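Local coordinates for protein acyl-coenzyme A thioesterase THEM4 (Rhodococcus sp., PDB 2OV9) that probably hydrolyses fatty acyl-coenzyme A thioesters, such as those of octanoate, decanoate and oleate, to the free fatty acid and coenzyme A, at residues A152-T166 against G197-D209. Sequence-based numbering, arbitrary orientation.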
loop_
_atom_site.group_PDB
_atom_site.type_symbol
_atom_site.label_atom_id
_atom_site.label_comp_id
_atom_site.label_asym_id
_atom_site.label_seq_id
_atom_site.Cartn_x
_atom_site.Cartn_y
_atom_site.Cartn_z
ATOM N N ALA B 152 -6.839 19.519 -10.617
ATOM C CA ALA B 152 -7.166 18.115 -10.759
ATOM C C ALA B 152 -6.316 17.624 -11.889
ATOM O O ALA B 152 -6.259 18.272 -12.929
ATOM C CB ALA B 152 -8.634 17.962 -11.142
ATOM N N GLY B 153 -5.681 16.478 -11.713
ATOM C CA GLY B 153 -4.981 15.854 -12.826
ATOM C C GLY B 153 -4.739 14.382 -12.606
ATOM O O GLY B 153 -4.549 13.954 -11.463
HETATM N N MSE B 154 -4.790 13.615 -13.701
HETATM C CA MSE B 154 -4.391 12.203 -13.746
HETATM C C MSE B 154 -2.897 12.095 -13.509
HETATM O O MSE B 154 -2.141 12.902 -14.050
HETATM C CB MSE B 154 -4.642 11.638 -15.144
HETATM C CG MSE B 154 -5.968 10.983 -15.378
HETATM SE SE MSE B 154 -5.860 10.043 -17.084
HETATM C CE MSE B 154 -4.875 8.455 -16.512
ATOM N N THR B 155 -2.455 11.098 -12.751
ATOM C CA THR B 155 -1.023 10.937 -12.521
ATOM C C THR B 155 -0.361 10.526 -13.839
ATOM O O THR B 155 -0.864 9.644 -14.542
ATOM C CB THR B 155 -0.717 9.918 -11.398
ATOM O OG1 THR B 155 -1.524 10.207 -10.247
ATOM C CG2 THR B 155 0.749 9.995 -10.972
ATOM N N ALA B 156 0.732 11.201 -14.182
ATOM C CA ALA B 156 1.513 10.868 -15.387
ATOM C C ALA B 156 2.892 10.250 -15.064
ATOM O O ALA B 156 3.313 9.284 -15.713
ATOM C CB ALA B 156 1.678 12.097 -16.263
ATOM N N GLN B 157 3.588 10.832 -14.085
ATOM C CA GLN B 157 4.915 10.366 -13.680
ATOM C C GLN B 157 5.175 10.708 -12.226
ATOM O O GLN B 157 4.803 11.781 -11.754
ATOM C CB GLN B 157 6.034 10.972 -14.540
ATOM C CG GLN B 157 7.280 10.080 -14.607
ATOM C CD GLN B 157 8.592 10.841 -14.642
ATOM O OE1 GLN B 157 8.943 11.469 -15.641
ATOM N NE2 GLN B 157 9.348 10.756 -13.553
ATOM N N LEU B 158 5.807 9.785 -11.513
ATOM C CA LEU B 158 6.167 10.018 -10.126
ATOM C C LEU B 158 7.653 9.711 -10.066
ATOM O O LEU B 158 8.086 8.672 -10.564
ATOM C CB LEU B 158 5.364 9.072 -9.225
ATOM C CG LEU B 158 5.185 9.307 -7.734
ATOM C CD1 LEU B 158 4.083 10.343 -7.491
ATOM C CD2 LEU B 158 4.861 7.951 -7.041
ATOM N N SER B 159 8.439 10.625 -9.511
ATOM C CA SER B 159 9.861 10.377 -9.281
ATOM C C SER B 159 10.152 10.456 -7.808
ATOM O O SER B 159 10.130 11.549 -7.254
ATOM C CB SER B 159 10.701 11.412 -10.000
ATOM O OG SER B 159 10.376 11.381 -11.378
ATOM N N THR B 160 10.441 9.311 -7.186
ATOM C CA THR B 160 10.657 9.264 -5.741
ATOM C C THR B 160 12.115 9.017 -5.428
ATOM O O THR B 160 12.725 8.109 -5.978
ATOM C CB THR B 160 9.769 8.166 -5.097
ATOM O OG1 THR B 160 8.460 8.227 -5.689
ATOM C CG2 THR B 160 9.654 8.365 -3.592
ATOM N N ARG B 161 12.667 9.840 -4.538
ATOM C CA ARG B 161 14.067 9.763 -4.152
ATOM C C ARG B 161 14.159 9.428 -2.668
ATOM O O ARG B 161 13.430 9.990 -1.859
ATOM C CB ARG B 161 14.771 11.106 -4.450
ATOM C CG ARG B 161 15.025 11.352 -5.945
ATOM C CD ARG B 161 16.067 12.470 -6.224
ATOM N NE ARG B 161 17.371 12.200 -5.610
ATOM C CZ ARG B 161 18.070 13.069 -4.878
ATOM N NH1 ARG B 161 17.633 14.317 -4.671
ATOM N NH2 ARG B 161 19.241 12.687 -4.371
ATOM N N TYR B 162 15.078 8.531 -2.324
ATOM C CA TYR B 162 15.204 8.009 -0.985
ATOM C C TYR B 162 16.522 8.459 -0.388
ATOM O O TYR B 162 17.589 8.094 -0.882
ATOM C CB TYR B 162 15.108 6.471 -1.023
ATOM C CG TYR B 162 13.756 6.006 -1.517
ATOM C CD1 TYR B 162 12.730 5.696 -0.617
ATOM C CD2 TYR B 162 13.487 5.910 -2.879
ATOM C CE1 TYR B 162 11.466 5.287 -1.087
ATOM C CE2 TYR B 162 12.230 5.515 -3.348
ATOM C CZ TYR B 162 11.235 5.190 -2.436
ATOM O OH TYR B 162 9.997 4.802 -2.901
ATOM N N HIS B 163 16.433 9.219 0.692
ATOM C CA HIS B 163 17.576 9.931 1.241
ATOM C C HIS B 163 18.117 9.291 2.508
ATOM O O HIS B 163 19.331 9.204 2.692
ATOM C CB HIS B 163 17.171 11.386 1.518
ATOM C CG HIS B 163 16.559 12.076 0.334
ATOM N ND1 HIS B 163 17.320 12.666 -0.654
ATOM C CD2 HIS B 163 15.268 12.240 -0.041
ATOM C CE1 HIS B 163 16.522 13.170 -1.581
ATOM N NE2 HIS B 163 15.272 12.939 -1.228
ATOM N N ARG B 164 17.203 8.899 3.402
ATOM C CA ARG B 164 17.539 8.365 4.719
ATOM C C ARG B 164 16.504 7.282 5.028
ATOM O O ARG B 164 15.364 7.373 4.562
ATOM C CB ARG B 164 17.425 9.456 5.789
ATOM C CG ARG B 164 18.205 10.720 5.506
ATOM C CD ARG B 164 17.961 11.786 6.564
ATOM N NE ARG B 164 18.383 11.365 7.900
ATOM C CZ ARG B 164 19.646 11.378 8.349
ATOM N NH1 ARG B 164 20.650 11.798 7.581
ATOM N NH2 ARG B 164 19.913 10.979 9.585
ATOM N N PRO B 165 16.906 6.232 5.768
ATOM C CA PRO B 165 15.945 5.230 6.271
ATOM C C PRO B 165 14.682 5.862 6.874
ATOM O O PRO B 165 14.755 6.891 7.557
ATOM C CB PRO B 165 16.744 4.525 7.374
ATOM C CG PRO B 165 18.170 4.541 6.826
ATOM C CD PRO B 165 18.301 5.882 6.127
ATOM N N THR B 166 13.535 5.251 6.606
ATOM C CA THR B 166 12.265 5.769 7.086
ATOM C C THR B 166 11.743 4.824 8.160
ATOM O O THR B 166 11.318 3.723 7.847
ATOM C CB THR B 166 11.244 5.826 5.937
ATOM O OG1 THR B 166 11.828 6.482 4.798
ATOM C CG2 THR B 166 10.017 6.593 6.382
ATOM N N GLY B 197 12.922 16.795 11.378
ATOM C CA GLY B 197 12.821 17.607 10.191
ATOM C C GLY B 197 13.601 17.023 9.028
ATOM O O GLY B 197 13.404 17.448 7.886
ATOM N N GLN B 198 14.466 16.037 9.279
ATOM C CA GLN B 198 15.295 15.526 8.191
ATOM C C GLN B 198 14.445 14.787 7.164
ATOM O O GLN B 198 13.530 14.044 7.538
ATOM C CB GLN B 198 16.418 14.646 8.732
ATOM C CG GLN B 198 17.310 15.405 9.714
ATOM C CD GLN B 198 18.614 14.689 9.960
ATOM O OE1 GLN B 198 18.813 14.102 11.023
ATOM N NE2 GLN B 198 19.510 14.724 8.974
ATOM N N VAL B 199 14.742 14.981 5.880
ATOM C CA VAL B 199 13.972 14.326 4.821
ATOM C C VAL B 199 14.395 12.861 4.646
ATOM O O VAL B 199 15.600 12.549 4.565
ATOM C CB VAL B 199 14.187 15.026 3.470
ATOM C CG1 VAL B 199 13.356 14.339 2.369
ATOM C CG2 VAL B 199 13.824 16.504 3.561
ATOM N N CYS B 200 13.410 11.969 4.611
ATOM C CA CYS B 200 13.622 10.548 4.390
ATOM C C CYS B 200 13.373 10.209 2.930
ATOM O O CYS B 200 14.204 9.557 2.280
ATOM C CB CYS B 200 12.651 9.744 5.262
ATOM S SG CYS B 200 13.049 9.902 6.978
ATOM N N VAL B 201 12.220 10.638 2.428
ATOM C CA VAL B 201 11.827 10.397 1.038
ATOM C C VAL B 201 11.279 11.687 0.465
ATOM O O VAL B 201 10.608 12.460 1.158
ATOM C CB VAL B 201 10.711 9.341 0.932
ATOM C CG1 VAL B 201 10.500 8.897 -0.567
ATOM C CG2 VAL B 201 11.062 8.138 1.765
ATOM N N SER B 202 11.525 11.928 -0.820
ATOM C CA SER B 202 10.947 13.085 -1.457
ATOM C C SER B 202 10.381 12.621 -2.788
ATOM O O SER B 202 10.746 11.578 -3.283
ATOM C CB SER B 202 12.005 14.192 -1.638
ATOM O OG SER B 202 13.059 13.805 -2.524
ATOM N N VAL B 203 9.476 13.404 -3.342
ATOM C CA VAL B 203 8.849 13.073 -4.610
ATOM C C VAL B 203 8.569 14.321 -5.430
ATOM O O VAL B 203 8.364 15.411 -4.873
ATOM C CB VAL B 203 7.536 12.275 -4.398
ATOM C CG1 VAL B 203 6.483 13.128 -3.676
ATOM C CG2 VAL B 203 6.992 11.740 -5.753
ATOM N N GLU B 204 8.664 14.144 -6.745
ATOM C CA GLU B 204 8.151 15.081 -7.749
ATOM C C GLU B 204 7.161 14.317 -8.634
ATOM O O GLU B 204 7.548 13.298 -9.244
ATOM C CB GLU B 204 9.284 15.598 -8.647
ATOM C CG GLU B 204 10.199 16.669 -8.050
ATOM C CD GLU B 204 11.351 17.078 -8.980
ATOM O OE1 GLU B 204 11.256 16.880 -10.219
ATOM O OE2 GLU B 204 12.365 17.607 -8.464
ATOM N N GLY B 205 5.921 14.797 -8.729
ATOM C CA GLY B 205 4.922 14.185 -9.626
ATOM C C GLY B 205 4.442 15.144 -10.697
ATOM O O GLY B 205 4.378 16.364 -10.490
ATOM N N LEU B 206 4.115 14.574 -11.849
ATOM C CA LEU B 206 3.583 15.313 -12.974
ATOM C C LEU B 206 2.176 14.815 -13.201
ATOM O O LEU B 206 1.917 13.602 -13.171
ATOM C CB LEU B 206 4.441 15.098 -14.224
ATOM C CG LEU B 206 5.918 15.514 -14.140
ATOM C CD1 LEU B 206 6.682 15.076 -15.393
ATOM C CD2 LEU B 206 6.071 17.032 -13.916
ATOM N N PHE B 207 1.261 15.755 -13.412
ATOM C CA PHE B 207 -0.149 15.433 -13.541
ATOM C C PHE B 207 -0.710 16.121 -14.781
ATOM O O PHE B 207 -0.100 17.051 -15.315
ATOM C CB PHE B 207 -0.914 15.854 -12.280
ATOM C CG PHE B 207 -0.470 15.140 -11.027
ATOM C CD1 PHE B 207 -1.172 14.032 -10.559
ATOM C CD2 PHE B 207 0.639 15.575 -10.314
ATOM C CE1 PHE B 207 -0.771 13.363 -9.405
ATOM C CE2 PHE B 207 1.064 14.910 -9.143
ATOM C CZ PHE B 207 0.358 13.813 -8.684
ATOM N N VAL B 208 -1.863 15.650 -15.242
ATOM C CA VAL B 208 -2.499 16.213 -16.431
ATOM C C VAL B 208 -3.985 16.473 -16.172
ATOM O O VAL B 208 -4.751 15.525 -15.987
ATOM C CB VAL B 208 -2.335 15.281 -17.660
ATOM C CG1 VAL B 208 -2.742 15.995 -18.968
ATOM C CG2 VAL B 208 -0.902 14.762 -17.761
ATOM N N ASP B 209 -4.348 17.760 -16.109
ATOM C CA ASP B 209 -5.734 18.294 -16.253
ATOM C C ASP B 209 -6.048 19.492 -15.349
ATOM O O ASP B 209 -7.163 20.030 -15.373
ATOM C CB ASP B 209 -6.820 17.217 -16.120
ATOM C CG ASP B 209 -7.142 16.567 -17.435
ATOM O OD1 ASP B 209 -6.744 17.137 -18.479
ATOM O OD2 ASP B 209 -7.787 15.492 -17.435
HETATM O O HOH W 1 8.491 13.392 -11.817
#
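His163 reaches across to Ser202, where NE2 and OG form a nearly straight hydrogen bond of 2.7 Å at the ring edge. Ser202 OG sits between the backbone N and carbonyl carbon (chi1 64°), which turns it to meet the imidazole. Val199 CG1 lies 3.7 Å from His163 CD2. With an alanine in place of His163, Ser202 OG would probably lose this partner and Val199 CG1 its ring neighbour. On the face toward helix 131-148, Val201 CG1 sits over one face of the Tyr162 ring in a CH-pi contact, 4.1 Å from the centroid. The Tyr162 hydroxyl is hydrogen-bonded to the carbonyl of Gly131. Further along this face, Leu158 CG meets Val203 CG2 at 3.6 Å. Thr155 runs alongside Phe207, with OG1 3.4 Å from CE1 of the ring. Backbone hydrogen bonds join the two antiparallel strands. At Ala156 and Gln157 a classic beta bulge shifts the register: both NH groups turn to Leu206 O, that of Gln157 weakly. Water 1 links Ser159 OG to Glu204 O. Strand 154-162 pairs antiparallel with a strand of the second subunit, continuing the sheet across the interface. Both strands belong to the sheet that wraps helix 131-148, the hotdog fold of the thioesterase superfamily.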